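Side-chain contact in SusD-like carbohydrate binding protein BF1063 (Bacteroides fragilis NCTC 9343, PDB 3I4G), which probably binds carbohydrate at the outer membrane, as the starch-binding protein SusD does: residues F505-P508 / T509-W513. Residues are numbered along the deposited sequence; the frame is centred on the assembly and turned at random.
Sequences FRNP and TDYTW. With EDO (1,2-ethanediol), chain F.
Asp510 faces back across the turn and meets two neighbours, Phe505 with its methylene and Arg506 with its carboxylate. Asp510 CB sits over the middle of the Phe505 ring, 3.4 Å from the centroid and almost on the ring normal, a CH-pi contact. With CG anti to the carbonyl carbon, chi1 -71° directs the carboxylate past the ring toward Arg506. There Asp510 OD2 accepts two bonds: the backbone N of Arg506 reaches it on the anti side at 2.8 Å, and Arg506 NE comes from above the carboxylate plane at 2.9 Å, nearly straight. Asp510 OD1 takes Arg506 NH2 on its syn side, also at 2.8 Å. Three N-H donors of Arg506 thus meet this buried carboxylate, which would probably favour its ionised form. The guanidinium grips side-on, NE and NH2 each holding one oxygen, although the two planes are turned 40° apart. A bend at chi3 (-68°) brings the arginine head round, where Thr509 CG2 lies over one guanidinium face; NH2 has a second acceptor in Leu81 O.

The far edge of Phe505 points into one face of the Tyr511 ring in a T-shaped pair, centroids 5.0 Å apart. Asn507 OD1 lies at the edge of that tyrosine ring, in its plane, 3.4 Å from Tyr511 CE2, while the hydroxyl is hydrogen-bonded to His465 ND1. Met459 and Ala464 also touch both aromatic residues, packing the turn against helices 454-461 and 464-467.

Backbone bonds close the loop: Asp510 N donates to Arg506 O at 2.8 Å and Tyr511 N to Pro508 O at 3.0 Å. The whole is a type VI turn with cis Pro508 running into the short 3-10 segment 509-511, braced by an i to i+4 Arg-Asp salt bridge, in the SusD-family loop joining strand 497-502 to helix 517-522.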
# COMPACT_ATOMS: atom_id res chain seq x y z
N PHE A 505 -6.81 18.63 -5.28
CA PHE A 505 -5.79 18.62 -4.23
C PHE A 505 -5.13 19.99 -4.11
O PHE A 505 -4.76 20.60 -5.13
CB PHE A 505 -4.75 17.56 -4.60
CG PHE A 505 -3.61 17.36 -3.63
CD1 PHE A 505 -2.55 18.24 -3.56
CD2 PHE A 505 -3.51 16.18 -2.90
CE1 PHE A 505 -1.48 17.99 -2.74
CE2 PHE A 505 -2.43 15.93 -2.07
CZ PHE A 505 -1.43 16.82 -2.00
N ARG A 506 -4.97 20.49 -2.89
CA ARG A 506 -4.44 21.82 -2.69
C ARG A 506 -2.94 21.82 -2.43
O ARG A 506 -2.45 21.12 -1.53
CB ARG A 506 -5.13 22.44 -1.47
CG ARG A 506 -6.61 22.61 -1.57
CD ARG A 506 -7.29 22.88 -0.24
NE ARG A 506 -7.24 21.71 0.61
CZ ARG A 506 -7.81 21.61 1.80
NH1 ARG A 506 -8.51 22.63 2.30
NH2 ARG A 506 -7.72 20.49 2.46
N ASN A 507 -2.19 22.61 -3.21
CA ASN A 507 -0.77 22.75 -3.03
C ASN A 507 -0.51 24.05 -2.25
O ASN A 507 -0.81 25.12 -2.76
CB ASN A 507 -0.07 22.78 -4.38
CG ASN A 507 1.43 22.69 -4.25
OD1 ASN A 507 1.97 22.26 -3.22
ND2 ASN A 507 2.15 23.07 -5.33
N PRO A 508 0.09 24.00 -1.06
CA PRO A 508 0.70 22.88 -0.35
C PRO A 508 -0.12 22.14 0.69
O PRO A 508 0.34 21.13 1.20
CB PRO A 508 1.84 23.58 0.41
CG PRO A 508 1.21 24.88 0.81
CD PRO A 508 0.37 25.28 -0.36
N THR A 509 -1.30 22.64 1.01
CA THR A 509 -2.05 22.15 2.16
C THR A 509 -2.22 20.65 2.21
O THR A 509 -2.03 20.06 3.28
CB THR A 509 -3.44 22.82 2.17
OG1 THR A 509 -3.24 24.23 2.35
CG2 THR A 509 -4.35 22.30 3.30
N ASP A 510 -2.57 20.01 1.09
CA ASP A 510 -2.89 18.58 1.15
C ASP A 510 -1.67 17.67 1.18
O ASP A 510 -1.84 16.46 1.27
CB ASP A 510 -3.91 18.24 0.07
CG ASP A 510 -5.27 18.80 0.39
OD1 ASP A 510 -5.71 18.68 1.57
OD2 ASP A 510 -5.89 19.38 -0.50
N TYR A 511 -0.46 18.23 1.15
CA TYR A 511 0.71 17.42 1.46
C TYR A 511 0.84 17.10 2.95
O TYR A 511 1.66 16.26 3.32
CB TYR A 511 2.01 18.11 0.96
CG TYR A 511 2.16 17.96 -0.54
CD1 TYR A 511 2.47 16.73 -1.08
CD2 TYR A 511 2.03 19.02 -1.39
CE1 TYR A 511 2.61 16.57 -2.43
CE2 TYR A 511 2.17 18.88 -2.78
CZ TYR A 511 2.47 17.64 -3.26
OH TYR A 511 2.59 17.42 -4.62
N THR A 512 0.05 17.75 3.82
CA THR A 512 0.11 17.48 5.25
C THR A 512 -1.30 17.30 5.78
O THR A 512 -2.20 18.14 5.52
CB THR A 512 0.77 18.64 5.99
OG1 THR A 512 2.07 18.92 5.44
CG2 THR A 512 0.97 18.30 7.46
N TRP A 513 -1.55 16.24 6.53
CA TRP A 513 -2.84 16.05 7.18
C TRP A 513 -2.82 16.89 8.46
O TRP A 513 -1.82 16.91 9.15
CB TRP A 513 -3.08 14.60 7.57
CG TRP A 513 -3.08 13.58 6.48
CD1 TRP A 513 -3.03 13.77 5.13
CD2 TRP A 513 -3.25 12.18 6.67
NE1 TRP A 513 -3.09 12.56 4.47
CE2 TRP A 513 -3.25 11.56 5.40
CE3 TRP A 513 -3.43 11.39 7.81
CZ2 TRP A 513 -3.37 10.19 5.26
CZ3 TRP A 513 -3.50 10.06 7.67
CH2 TRP A 513 -3.49 9.46 6.41
C1 EDO F . -2.34 20.88 6.98
O1 EDO F . -1.77 21.30 5.71
C2 EDO F . -2.59 22.10 7.85
O2 EDO F . -3.73 22.78 7.32
O HOH W 1 1.78 20.91 3.56